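Competence damage-inducible protein A (Enterobacter cloacae subsp. cloacae, PDB 5VU3) is of unknown function but belongs to the CinA (competence-damaged protein) family, some relatives of which deamidate nicotinamide mononucleotide. Local coordinates at residues F130-G135 with E139-L144; R24-G29 with T53-D58; A15-K20 with A156-L161; R71-S76 with A95-D100. All coordinates share one frame; numbering follows the deposited sequence.

Contact 1: residues F130-G135 with E139-L144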
loop_
_atom_site.group_PDB
_atom_site.type_symbol
_atom_site.label_atom_id
_atom_site.label_comp_id
_atom_site.label_asym_id
_atom_site.label_seq_id
_atom_site.Cartn_x
_atom_site.Cartn_y
_atom_site.Cartn_z
ATOM N N PHE A 130 -11.883 -9.192 -8.521
ATOM C CA PHE A 130 -12.203 -8.029 -7.708
ATOM C C PHE A 130 -13.347 -8.362 -6.767
ATOM O O PHE A 130 -14.266 -9.091 -7.140
ATOM C CB PHE A 130 -12.616 -6.834 -8.589
ATOM C CG PHE A 130 -11.553 -6.396 -9.553
ATOM C CD1 PHE A 130 -11.399 -7.030 -10.770
ATOM C CD2 PHE A 130 -10.708 -5.343 -9.235
ATOM C CE1 PHE A 130 -10.409 -6.625 -11.659
ATOM C CE2 PHE A 130 -9.721 -4.939 -10.111
ATOM C CZ PHE A 130 -9.576 -5.571 -11.325
ATOM N N ALA A 131 -13.292 -7.823 -5.551
ATOM C CA ALA A 131 -14.427 -7.857 -4.643
ATOM C C ALA A 131 -14.678 -6.452 -4.112
ATOM O O ALA A 131 -13.737 -5.733 -3.751
ATOM C CB ALA A 131 -14.206 -8.833 -3.470
ATOM N N TRP A 132 -15.950 -6.065 -4.077
ATOM C CA TRP A 132 -16.380 -4.838 -3.421
ATOM C C TRP A 132 -17.377 -5.229 -2.339
ATOM O O TRP A 132 -18.444 -5.769 -2.644
ATOM C CB TRP A 132 -17.017 -3.852 -4.408
ATOM C CG TRP A 132 -16.168 -3.460 -5.602
ATOM C CD1 TRP A 132 -15.382 -2.345 -5.723
ATOM C CD2 TRP A 132 -16.050 -4.168 -6.847
ATOM N NE1 TRP A 132 -14.777 -2.322 -6.964
ATOM C CE2 TRP A 132 -15.180 -3.425 -7.673
ATOM C CE3 TRP A 132 -16.606 -5.350 -7.348
ATOM C CZ2 TRP A 132 -14.840 -3.838 -8.962
ATOM C CZ3 TRP A 132 -16.266 -5.757 -8.629
ATOM C CH2 TRP A 132 -15.397 -5.001 -9.423
ATOM N N ASN A 133 -17.017 -4.982 -1.085
ATOM C CA ASN A 133 -17.887 -5.226 0.059
ATOM C C ASN A 133 -18.376 -3.869 0.549
ATOM O O ASN A 133 -17.582 -3.051 1.031
ATOM C CB ASN A 133 -17.145 -5.997 1.155
ATOM C CG ASN A 133 -18.026 -6.330 2.339
ATOM O OD1 ASN A 133 -18.845 -5.516 2.760
ATOM N ND2 ASN A 133 -17.847 -7.524 2.904
ATOM N N ILE A 134 -19.675 -3.628 0.418
ATOM C CA ILE A 134 -20.297 -2.388 0.856
ATOM C C ILE A 134 -21.238 -2.734 1.998
ATOM O O ILE A 134 -22.306 -3.316 1.777
ATOM C CB ILE A 134 -21.050 -1.688 -0.283
ATOM C CG1 ILE A 134 -20.071 -1.165 -1.338
ATOM C CG2 ILE A 134 -21.866 -0.544 0.270
ATOM C CD1 ILE A 134 -20.730 -0.792 -2.655
ATOM N N GLY A 135 -20.846 -2.391 3.219
ATOM C CA GLY A 135 -21.706 -2.644 4.368
ATOM C C GLY A 135 -22.046 -4.103 4.598
ATOM O O GLY A 135 -23.090 -4.401 5.187
ATOM N N GLU A 139 -20.019 -7.771 -4.011
ATOM C CA GLU A 139 -20.057 -8.056 -5.435
ATOM C C GLU A 139 -18.646 -8.368 -5.915
ATOM O O GLU A 139 -17.668 -7.812 -5.409
ATOM C CB GLU A 139 -20.628 -6.878 -6.230
ATOM C CG GLU A 139 -20.922 -7.236 -7.674
ATOM C CD GLU A 139 -22.300 -7.836 -7.857
ATOM O OE1 GLU A 139 -22.988 -8.090 -6.840
ATOM O OE2 GLU A 139 -22.677 -8.093 -9.021
ATOM N N THR A 140 -18.540 -9.262 -6.896
ATOM C CA THR A 140 -17.245 -9.675 -7.410
ATOM C C THR A 140 -17.243 -9.653 -8.932
ATOM O O THR A 140 -18.296 -9.644 -9.583
ATOM C CB THR A 140 -16.862 -11.084 -6.925
ATOM O OG1 THR A 140 -17.857 -12.015 -7.361
ATOM C CG2 THR A 140 -16.756 -11.129 -5.402
ATOM N N SER A 141 -16.040 -9.675 -9.498
ATOM C CA SER A 141 -15.912 -9.813 -10.941
ATOM C C SER A 141 -14.573 -10.451 -11.273
ATOM O O SER A 141 -13.647 -10.475 -10.458
ATOM C CB SER A 141 -16.040 -8.462 -11.651
ATOM O OG SER A 141 -14.984 -7.616 -11.267
ATOM N N ARG A 142 -14.487 -10.960 -12.497
ATOM C CA ARG A 142 -13.288 -11.598 -13.023
ATOM C C ARG A 142 -12.984 -10.949 -14.362
ATOM O O ARG A 142 -13.840 -10.944 -15.251
ATOM C CB ARG A 142 -13.498 -13.110 -13.183
ATOM C CG ARG A 142 -12.355 -13.825 -13.876
ATOM C CD ARG A 142 -12.684 -15.301 -14.076
ATOM N NE ARG A 142 -12.512 -16.057 -12.842
ATOM C CZ ARG A 142 -11.383 -16.667 -12.493
ATOM N NH1 ARG A 142 -10.325 -16.617 -13.295
ATOM N NH2 ARG A 142 -11.315 -17.332 -11.344
ATOM N N VAL A 143 -11.785 -10.382 -14.502
ATOM C CA VAL A 143 -11.439 -9.574 -15.668
ATOM C C VAL A 143 -10.116 -10.049 -16.250
ATOM O O VAL A 143 -9.198 -10.425 -15.511
ATOM C CB VAL A 143 -11.356 -8.073 -15.319
ATOM C CG1 VAL A 143 -11.065 -7.243 -16.568
ATOM C CG2 VAL A 143 -12.637 -7.596 -14.647
ATOM N N LEU A 144 -10.021 -10.038 -17.578
ATOM C CA LEU A 144 -8.761 -10.244 -18.274
ATOM C C LEU A 144 -8.319 -8.913 -18.866
ATOM O O LEU A 144 -9.020 -8.354 -19.716
ATOM C CB LEU A 144 -8.899 -11.292 -19.374
ATOM C CG LEU A 144 -7.648 -11.426 -20.239
ATOM C CD1 LEU A 144 -6.542 -12.095 -19.437
ATOM C CD2 LEU A 144 -7.936 -12.216 -21.509
#
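F130, A131 and W132 pair with S141, T140 and E139 in an antiparallel beta hairpin, strands 127-134 and 137-144, at one edge of the mixed sheet, where 137-144 is the outermost strand of this chain. Over the short segments the strand directions differ by 168°. Two hydrogen-bonded pairs flank a non-hydrogen-bonded one. F130 N to S141 O (2.9 Å) and S141 N to F130 O (3.0 Å) make the first. W132 N to E139 O (2.8 Å) and E139 N to W132 O (2.9 Å) make the second. The bond from W132 N is the straightest, with 171° at its hydrogen. At the pair between them T140 CA lies 3.0 Å from F130 O, a CA-H...O contact. A131 and T140 meet on one face through CB and CG2, 3.9 Å apart.

On the other face, S141 OG stands between its own backbone N and carbonyl carbon (chi1 64°), which brings it to the edge of the indole, 3.2 Å from W132 CH2. V143 crosses F130 obliquely, its CG2 reaching the ring at CE1. S141 OG has its polar partner in Y159 OH, and W132 NE1 is satisfied by S160 O.

F130, W132 and V143 face helix 149-167, while A131 and T140 face helix 88-101. Strand 106-112 continues the sheet beyond strand 127-134, through backbone bonds between A131 and A109 and between N133 and S107.

Contact 2: residues R24-G29 with T53-D58. With ACT (acetate ion), chain I.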
loop_
_atom_site.group_PDB
_atom_site.type_symbol
_atom_site.label_atom_id
_atom_site.label_comp_id
_atom_site.label_asym_id
_atom_site.label_seq_id
_atom_site.Cartn_x
_atom_site.Cartn_y
_atom_site.Cartn_z
ATOM N N ARG A 24 -18.624 10.813 -2.462
ATOM C CA ARG A 24 -19.675 9.865 -2.093
ATOM C C ARG A 24 -19.463 9.332 -0.683
ATOM O O ARG A 24 -20.403 9.262 0.118
ATOM C CB ARG A 24 -19.726 8.697 -3.077
ATOM C CG ARG A 24 -19.664 9.062 -4.542
ATOM C CD ARG A 24 -21.040 9.320 -5.120
ATOM N NE ARG A 24 -21.031 9.310 -6.583
ATOM C CZ ARG A 24 -20.433 10.226 -7.340
ATOM N NH1 ARG A 24 -19.779 11.240 -6.781
ATOM N NH2 ARG A 24 -20.488 10.131 -8.661
ATOM N N LEU A 25 -18.232 8.927 -0.371
ATOM C CA LEU A 25 -17.969 8.318 0.927
ATOM C C LEU A 25 -18.131 9.329 2.053
ATOM O O LEU A 25 -18.773 9.037 3.071
ATOM C CB LEU A 25 -16.570 7.710 0.940
ATOM C CG LEU A 25 -16.405 6.479 0.050
ATOM C CD1 LEU A 25 -14.949 6.063 -0.026
ATOM C CD2 LEU A 25 -17.275 5.339 0.550
ATOM N N ILE A 26 -17.564 10.524 1.885
ATOM C CA ILE A 26 -17.646 11.537 2.930
ATOM C C ILE A 26 -19.093 11.961 3.152
ATOM O O ILE A 26 -19.551 12.061 4.298
ATOM C CB ILE A 26 -16.738 12.731 2.583
ATOM C CG1 ILE A 26 -15.263 12.312 2.638
ATOM C CG2 ILE A 26 -17.002 13.907 3.512
ATOM C CD1 ILE A 26 -14.312 13.323 2.012
ATOM N N ASP A 27 -19.843 12.194 2.066
ATOM C CA ASP A 27 -21.247 12.576 2.209
ATOM C C ASP A 27 -22.037 11.514 2.964
ATOM O O ASP A 27 -22.929 11.837 3.755
ATOM C CB ASP A 27 -21.888 12.821 0.841
ATOM C CG ASP A 27 -21.349 14.055 0.148
ATOM O OD1 ASP A 27 -21.704 14.269 -1.033
ATOM O OD2 ASP A 27 -20.562 14.799 0.772
ATOM N N ALA A 28 -21.724 10.243 2.731
ATOM C CA ALA A 28 -22.447 9.140 3.350
ATOM C C ALA A 28 -21.898 8.753 4.719
ATOM O O ALA A 28 -22.469 7.868 5.368
ATOM C CB ALA A 28 -22.426 7.920 2.423
ATOM N N GLY A 29 -20.813 9.381 5.169
ATOM C CA GLY A 29 -20.207 9.016 6.434
ATOM C C GLY A 29 -19.545 7.655 6.438
ATOM O O GLY A 29 -19.546 6.975 7.470
ATOM N N THR A 53 -8.274 12.611 1.721
ATOM C CA THR A 53 -8.106 11.183 2.005
ATOM C C THR A 53 -8.270 10.854 3.486
ATOM O O THR A 53 -8.776 9.777 3.830
ATOM C CB THR A 53 -6.731 10.705 1.510
ATOM O OG1 THR A 53 -6.589 9.296 1.761
ATOM C CG2 THR A 53 -5.613 11.459 2.207
ATOM N N ALA A 54 -7.867 11.765 4.375
ATOM C CA ALA A 54 -7.964 11.516 5.809
ATOM C C ALA A 54 -9.399 11.342 6.273
ATOM O O ALA A 54 -9.627 10.747 7.333
ATOM C CB ALA A 54 -7.315 12.661 6.586
ATOM N N ASP A 55 -10.364 11.840 5.504
ATOM C CA ASP A 55 -11.770 11.835 5.885
ATOM C C ASP A 55 -12.511 10.563 5.478
ATOM O O ASP A 55 -13.694 10.423 5.821
ATOM C CB ASP A 55 -12.473 13.050 5.268
ATOM C CG ASP A 55 -12.052 14.360 5.909
ATOM O OD1 ASP A 55 -11.711 14.351 7.111
ATOM O OD2 ASP A 55 -12.071 15.400 5.214
ATOM N N PHE A 56 -11.870 9.642 4.755
ATOM C CA PHE A 56 -12.595 8.464 4.285
ATOM C C PHE A 56 -11.719 7.229 4.107
ATOM O O PHE A 56 -12.244 6.122 3.934
ATOM C CB PHE A 56 -13.318 8.774 2.963
ATOM C CG PHE A 56 -12.392 8.976 1.785
ATOM C CD1 PHE A 56 -12.004 7.906 0.988
ATOM C CD2 PHE A 56 -11.919 10.241 1.472
ATOM C CE1 PHE A 56 -11.146 8.089 -0.080
ATOM C CE2 PHE A 56 -11.070 10.434 0.398
ATOM C CZ PHE A 56 -10.683 9.363 -0.376
ATOM N N TYR A 57 -10.396 7.383 4.124
ATOM C CA TYR A 57 -9.506 6.257 3.878
ATOM C C TYR A 57 -8.503 6.156 5.015
ATOM O O TYR A 57 -7.885 7.155 5.397
ATOM C CB TYR A 57 -8.787 6.393 2.526
ATOM C CG TYR A 57 -7.950 5.186 2.134
ATOM C CD1 TYR A 57 -6.588 5.308 1.921
ATOM C CD2 TYR A 57 -8.530 3.930 1.967
ATOM C CE1 TYR A 57 -5.810 4.210 1.564
ATOM C CE2 TYR A 57 -7.762 2.823 1.612
ATOM C CZ TYR A 57 -6.402 2.977 1.401
ATOM O OH TYR A 57 -5.628 1.894 1.039
ATOM N N ASP A 58 -8.356 4.950 5.562
ATOM C CA ASP A 58 -7.463 4.722 6.691
ATOM C C ASP A 58 -6.469 3.603 6.369
ATOM O O ASP A 58 -5.275 3.878 6.250
ATOM C CB ASP A 58 -8.279 4.411 7.947
ATOM C CG ASP A 58 -7.437 4.383 9.212
ATOM O OD1 ASP A 58 -6.218 4.633 9.135
ATOM O OD2 ASP A 58 -7.997 4.114 10.296
HETATM C C ACT I . -19.747 14.576 -9.362
HETATM O O ACT I . -20.141 13.378 -9.316
HETATM O OXT ACT I . -20.144 15.561 -8.681
HETATM C CH3 ACT I . -18.625 14.866 -10.409
#
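With its CG set between the backbone N and the carbonyl carbon (chi1 69°), F56 presents its ring to L25 and I26. Both of these aliphatic chains have the branch that makes contact beside the backbone N, L25 with chi1 -69° and I26 with chi1 -67°. The ring receives one methyl at each of its ortho carbons: L25 CD1 lies 3.6 Å from F56 CD1, and I26 CD1 lies 3.9 Å from F56 CD2. Both methyls approach obliquely to the ring. The L25 and F56 side chains cross at about a right angle. I26 CD1 also rests 3.7 Å from D55 CB, so one methyl spans two consecutive residues.

No hydrogen bond links the two segments, and the junction is apolar. Residues 53-55 form a 3-10 turn, T53 O accepting from both F56 N and Y57 N. R24 NH1 and NH2 make weak hydrogen bonds to an acetate ion, probably from the crystallisation liquor, while NE is held by S169 OG.

G29, the first residue with non-helical, positive phi, closes the last turn in a Schellman motif. Helix 14-28 packs against the link into strand 57-63, part of the beta-alpha-beta crossover between parallel strands 32-37 and 57-63.

Contact 3: residues A15-K20 with A156-L161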
loop_
_atom_site.group_PDB
_atom_site.type_symbol
_atom_site.label_atom_id
_atom_site.label_comp_id
_atom_site.label_asym_id
_atom_site.label_seq_id
_atom_site.Cartn_x
_atom_site.Cartn_y
_atom_site.Cartn_z
ATOM N N ALA A 15 -7.525 10.095 -10.826
ATOM C CA ALA A 15 -7.672 11.248 -9.937
ATOM C C ALA A 15 -9.100 11.779 -9.938
ATOM O O ALA A 15 -9.626 12.174 -8.890
ATOM C CB ALA A 15 -6.694 12.356 -10.337
ATOM N N GLU A 16 -9.744 11.812 -11.107
ATOM C CA GLU A 16 -11.150 12.196 -11.152
ATOM C C GLU A 16 -12.013 11.214 -10.366
ATOM O O GLU A 16 -12.966 11.615 -9.680
ATOM C CB GLU A 16 -11.618 12.264 -12.603
ATOM C CG GLU A 16 -11.174 13.503 -13.368
ATOM C CD GLU A 16 -11.671 13.489 -14.800
ATOM O OE1 GLU A 16 -12.573 14.292 -15.121
ATOM O OE2 GLU A 16 -11.164 12.663 -15.597
ATOM N N LEU A 17 -11.698 9.924 -10.470
ATOM C CA LEU A 17 -12.468 8.889 -9.783
ATOM C C LEU A 17 -12.297 8.978 -8.270
ATOM O O LEU A 17 -13.264 8.816 -7.518
ATOM C CB LEU A 17 -12.042 7.510 -10.288
ATOM C CG LEU A 17 -12.470 7.108 -11.696
ATOM C CD1 LEU A 17 -11.837 5.758 -12.078
ATOM C CD2 LEU A 17 -13.994 7.027 -11.783
ATOM N N THR A 18 -11.065 9.195 -7.797
ATOM C CA THR A 18 -10.879 9.271 -6.350
ATOM C C THR A 18 -11.508 10.538 -5.780
ATOM O O THR A 18 -11.989 10.534 -4.637
ATOM C CB THR A 18 -9.393 9.176 -5.982
ATOM O OG1 THR A 18 -8.661 10.274 -6.547
ATOM C CG2 THR A 18 -8.801 7.844 -6.464
ATOM N N LYS A 19 -11.553 11.616 -6.562
ATOM C CA LYS A 19 -12.308 12.791 -6.132
ATOM C C LYS A 19 -13.800 12.484 -6.047
ATOM O O LYS A 19 -14.464 12.838 -5.061
ATOM C CB LYS A 19 -12.050 13.960 -7.081
ATOM C CG LYS A 19 -12.744 15.245 -6.680
ATOM C CD LYS A 19 -12.337 16.374 -7.615
ATOM C CE LYS A 19 -12.907 17.706 -7.169
ATOM N NZ LYS A 19 -12.558 18.772 -8.149
ATOM N N LYS A 20 -14.345 11.819 -7.070
ATOM C CA LYS A 20 -15.750 11.417 -7.034
ATOM C C LYS A 20 -16.023 10.502 -5.846
ATOM O O LYS A 20 -17.021 10.661 -5.133
ATOM C CB LYS A 20 -16.129 10.707 -8.334
ATOM C CG LYS A 20 -16.590 11.599 -9.472
ATOM C CD LYS A 20 -16.403 10.883 -10.804
ATOM C CE LYS A 20 -17.501 11.221 -11.800
ATOM N NZ LYS A 20 -18.624 10.243 -11.727
ATOM N N ALA A 156 -6.300 -2.230 -13.688
ATOM C CA ALA A 156 -7.014 -2.844 -12.571
ATOM C C ALA A 156 -7.336 -1.816 -11.496
ATOM O O ALA A 156 -8.437 -1.822 -10.931
ATOM C CB ALA A 156 -6.199 -3.994 -11.987
ATOM N N VAL A 157 -6.390 -0.925 -11.202
ATOM C CA VAL A 157 -6.641 0.134 -10.229
ATOM C C VAL A 157 -7.799 1.010 -10.687
ATOM O O VAL A 157 -8.727 1.298 -9.920
ATOM C CB VAL A 157 -5.362 0.957 -9.991
ATOM C CG1 VAL A 157 -5.689 2.258 -9.243
ATOM C CG2 VAL A 157 -4.347 0.128 -9.208
ATOM N N HIS A 158 -7.775 1.415 -11.935
ATOM C CA HIS A 158 -8.836 2.235 -12.487
ATOM C C HIS A 158 -10.166 1.522 -12.440
ATOM O O HIS A 158 -11.127 2.059 -12.041
ATOM C CB HIS A 158 -8.498 2.686 -13.907
ATOM C CG HIS A 158 -9.554 3.510 -14.585
ATOM N ND1 HIS A 158 -10.685 2.973 -15.127
ATOM C CD2 HIS A 158 -9.632 4.837 -14.811
ATOM C CE1 HIS A 158 -11.407 3.927 -15.668
ATOM N NE2 HIS A 158 -10.795 5.069 -15.478
ATOM N N TYR A 159 -10.162 0.276 -12.853
ATOM C CA TYR A 159 -11.400 -0.495 -12.893
ATOM C C TYR A 159 -12.004 -0.656 -11.497
ATOM O O TYR A 159 -13.218 -0.495 -11.323
ATOM C CB TYR A 159 -11.140 -1.856 -13.549
ATOM C CG TYR A 159 -12.300 -2.827 -13.497
ATOM C CD1 TYR A 159 -13.251 -2.869 -14.514
ATOM C CD2 TYR A 159 -12.429 -3.728 -12.444
ATOM C CE1 TYR A 159 -14.312 -3.764 -14.469
ATOM C CE2 TYR A 159 -13.478 -4.623 -12.392
ATOM C CZ TYR A 159 -14.416 -4.638 -13.400
ATOM O OH TYR A 159 -15.455 -5.535 -13.331
ATOM N N SER A 160 -11.176 -0.947 -10.486
ATOM C CA SER A 160 -11.713 -1.125 -9.136
ATOM C C SER A 160 -12.384 0.147 -8.643
ATOM O O SER A 160 -13.438 0.094 -7.996
ATOM C CB SER A 160 -10.611 -1.559 -8.161
ATOM O OG SER A 160 -9.694 -0.505 -7.886
ATOM N N LEU A 161 -11.799 1.306 -8.967
ATOM C CA LEU A 161 -12.350 2.575 -8.510
ATOM C C LEU A 161 -13.606 2.950 -9.284
ATOM O O LEU A 161 -14.579 3.441 -8.696
ATOM C CB LEU A 161 -11.292 3.674 -8.654
ATOM C CG LEU A 161 -10.103 3.528 -7.695
ATOM C CD1 LEU A 161 -8.904 4.352 -8.191
ATOM C CD2 LEU A 161 -10.515 3.958 -6.289
#
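L17 and L161 bury the most surface in a helix-helix packing within one helical layer of the alpha/beta fold, where the N-terminal helix 14-28 lies alongside helix 149-167, the last in the chain. The axes of the short segments run in roughly the same direction, 28° apart, and approach to 10.0 Å. The nearest CA atoms are those of these same two leucines, with L17 CA 6.4 Å from L161 CA. Such a spacing leaves the interface to side chains, and no hydrogen bond spans the segments.

L17 enters through a single methyl. Its CG stands beside the backbone N and chi2 is extended at 174°, which carries CD1 across to the other helix. There it meets L161 CB at 4.0 Å and also sits above the imidazole of H158. L161 has a second point of contact one residue further along the first helix: its CD1 reaches T18 CG2 at 3.9 Å.

T18 thus turns a methyl to the interface while its hydroxyl is engaged by E50 OE2. L161 is further enclosed by L43 and L47 of helix 42-49, and by V14 and L21 of its partner helix. The H158 ring reaches in toward L17 and is fixed by a hydrogen bond from NE2 to I12 O. The L17 and H158 side chains cross at about a right angle, giving a CH-pi contact over one face of the ring: CD1 is 3.8 Å from the H158 ring centroid and 20° off the ring normal, displaced toward the NE2-CD2 side.

Contact 4: residues R71-S76 with A95-D100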
loop_
_atom_site.group_PDB
_atom_site.type_symbol
_atom_site.label_atom_id
_atom_site.label_comp_id
_atom_site.label_asym_id
_atom_site.label_seq_id
_atom_site.Cartn_x
_atom_site.Cartn_y
_atom_site.Cartn_z
ATOM N N ARG A 71 -2.986 -16.096 7.008
ATOM C CA ARG A 71 -2.645 -15.719 8.374
ATOM C C ARG A 71 -3.191 -14.341 8.740
ATOM O O ARG A 71 -3.736 -14.159 9.838
ATOM C CB ARG A 71 -1.129 -15.765 8.542
ATOM C CG ARG A 71 -0.649 -15.940 9.962
ATOM C CD ARG A 71 0.868 -15.871 9.997
ATOM N NE ARG A 71 1.359 -14.704 9.268
ATOM C CZ ARG A 71 1.946 -14.762 8.077
ATOM N NH1 ARG A 71 2.120 -15.940 7.486
ATOM N NH2 ARG A 71 2.351 -13.649 7.477
ATOM N N ILE A 72 -3.063 -13.367 7.840
ATOM C CA ILE A 72 -3.493 -12.004 8.145
ATOM C C ILE A 72 -4.986 -11.835 7.898
ATOM O O ILE A 72 -5.702 -11.245 8.713
ATOM C CB ILE A 72 -2.684 -10.983 7.325
ATOM C CG1 ILE A 72 -1.186 -11.135 7.590
ATOM C CG2 ILE A 72 -3.155 -9.564 7.640
ATOM C CD1 ILE A 72 -0.335 -10.207 6.759
ATOM N N LEU A 73 -5.472 -12.335 6.767
ATOM C CA LEU A 73 -6.842 -12.108 6.340
ATOM C C LEU A 73 -7.744 -13.315 6.551
ATOM O O LEU A 73 -8.910 -13.273 6.152
ATOM C CB LEU A 73 -6.868 -11.695 4.867
ATOM C CG LEU A 73 -6.305 -10.308 4.535
ATOM C CD1 LEU A 73 -6.276 -10.069 3.030
ATOM C CD2 LEU A 73 -7.103 -9.212 5.238
ATOM N N GLY A 74 -7.242 -14.386 7.155
ATOM C CA GLY A 74 -8.095 -15.521 7.466
ATOM C C GLY A 74 -8.717 -16.179 6.258
ATOM O O GLY A 74 -9.788 -16.788 6.371
ATOM N N VAL A 75 -8.082 -16.064 5.094
ATOM C CA VAL A 75 -8.546 -16.790 3.919
ATOM C C VAL A 75 -8.402 -18.283 4.173
ATOM O O VAL A 75 -7.359 -18.752 4.650
ATOM C CB VAL A 75 -7.768 -16.346 2.672
ATOM C CG1 VAL A 75 -8.066 -17.272 1.489
ATOM C CG2 VAL A 75 -8.097 -14.883 2.329
ATOM N N SER A 76 -9.457 -19.035 3.872
ATOM C CA SER A 76 -9.470 -20.464 4.144
ATOM C C SER A 76 -8.489 -21.199 3.236
ATOM O O SER A 76 -8.486 -20.974 2.021
ATOM C CB SER A 76 -10.877 -21.019 3.950
ATOM O OG SER A 76 -10.840 -22.427 3.841
ATOM N N ALA A 95 -11.952 -9.328 1.127
ATOM C CA ALA A 95 -12.663 -8.070 1.326
ATOM C C ALA A 95 -13.397 -8.053 2.662
ATOM O O ALA A 95 -13.425 -7.027 3.347
ATOM C CB ALA A 95 -13.635 -7.828 0.174
ATOM N N ALA A 96 -14.004 -9.179 3.043
ATOM C CA ALA A 96 -14.712 -9.242 4.315
ATOM C C ALA A 96 -13.753 -9.057 5.483
ATOM O O ALA A 96 -14.056 -8.343 6.446
ATOM C CB ALA A 96 -15.458 -10.575 4.437
ATOM N N SER A 97 -12.589 -9.696 5.414
ATOM C CA SER A 97 -11.642 -9.636 6.521
ATOM C C SER A 97 -11.031 -8.241 6.663
ATOM O O SER A 97 -10.959 -7.700 7.772
ATOM C CB SER A 97 -10.555 -10.686 6.324
ATOM O OG SER A 97 -9.484 -10.480 7.228
ATOM N N ILE A 98 -10.580 -7.640 5.557
ATOM C CA ILE A 98 -9.931 -6.330 5.683
ATOM C C ILE A 98 -10.936 -5.280 6.141
ATOM O O ILE A 98 -10.584 -4.357 6.885
ATOM C CB ILE A 98 -9.228 -5.919 4.374
ATOM C CG1 ILE A 98 -8.330 -4.693 4.599
ATOM C CG2 ILE A 98 -10.237 -5.633 3.258
ATOM C CD1 ILE A 98 -7.214 -4.911 5.610
ATOM N N ARG A 99 -12.198 -5.417 5.738
ATOM C CA ARG A 99 -13.237 -4.513 6.216
ATOM C C ARG A 99 -13.363 -4.578 7.735
ATOM O O ARG A 99 -13.525 -3.549 8.402
ATOM C CB ARG A 99 -14.561 -4.857 5.530
ATOM C CG ARG A 99 -15.725 -3.988 5.930
ATOM C CD ARG A 99 -17.015 -4.424 5.251
ATOM N NE ARG A 99 -18.164 -3.733 5.830
ATOM C CZ ARG A 99 -18.970 -4.239 6.759
ATOM N NH1 ARG A 99 -18.782 -5.465 7.226
ATOM N NH2 ARG A 99 -19.978 -3.509 7.224
ATOM N N ASP A 100 -13.257 -5.777 8.306
ATOM C CA ASP A 100 -13.340 -5.915 9.757
ATOM C C ASP A 100 -12.067 -5.423 10.441
ATOM O O ASP A 100 -12.128 -4.723 11.459
ATOM C CB ASP A 100 -13.609 -7.371 10.122
ATOM C CG ASP A 100 -14.978 -7.831 9.688
ATOM O OD1 ASP A 100 -15.919 -7.003 9.721
ATOM O OD2 ASP A 100 -15.109 -9.018 9.318
#
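L73 and S97 mark the closest backbone approach, their CA atoms 5.4 Å apart, where the C-terminal part of helix 66-73 meets the side of helix 88-101. Segment 71-76 leaves helical conformation at G74, whose positive phi of 61° turns it away into the loop before helix 77-83. Segment 95-100 stays helical throughout. L73 O faces S97 of the neighbouring helix, and no backbone-to-backbone bond joins the segments.

S97 fills the join. Its hydroxyl is anti to the backbone N (chi1 168°) and lies 3.0 Å from L73 O, a weak hydrogen bond, and not a settled one, because another acceptor lies within reach of the proton. Packing is close around this group: S97 CB is 3.1 Å from L73 O, and S97 OG is 3.2 Å from L73 CA.

The L73 side chain supplies the apolar half. Its CG stands beside the backbone N, and chi2 of 175° sends CD1 along the extended direction and leaves CD2 as the branch turned to S97, 3.4 Å from S97 OG. The same methyl continues to the next residue of the partner helix, 4.0 Å from I98 CB. One leucine branch therefore touches two consecutive residues.

R71 bonds through NH2 to I101 O of the second subunit, whose I101 also packs on I72. Within the chain, M94 and I101 of helix 88-101 extend the apolar surface around L73, and L61 of strand 57-63 touches both L73 and I98, so the two helices meet over the sheet.

In the fold
Contact 3 is the buried one, whereas contacts 1, 2 and 4 each combine buried with more open residues. Contacts 2 and 3 share helix 14-28, one near its C-terminal end and the other nearer its start, and both rely on apolar contacts without a hydrogen bond between segments. Contact 1 instead rests on backbone bonds, and contact 4 joins a weak polar touch to apolar packing. The hairpin of contact 1 links the two helical layers: one of its faces meets helix 149-167 of contact 3, the other helix 88-101 of contact 4. Contacts 3 and 4 lie on opposite sides of the chain's centre, their own centres about 23 Å apart; contacts 2 and 4 reach the second subunit.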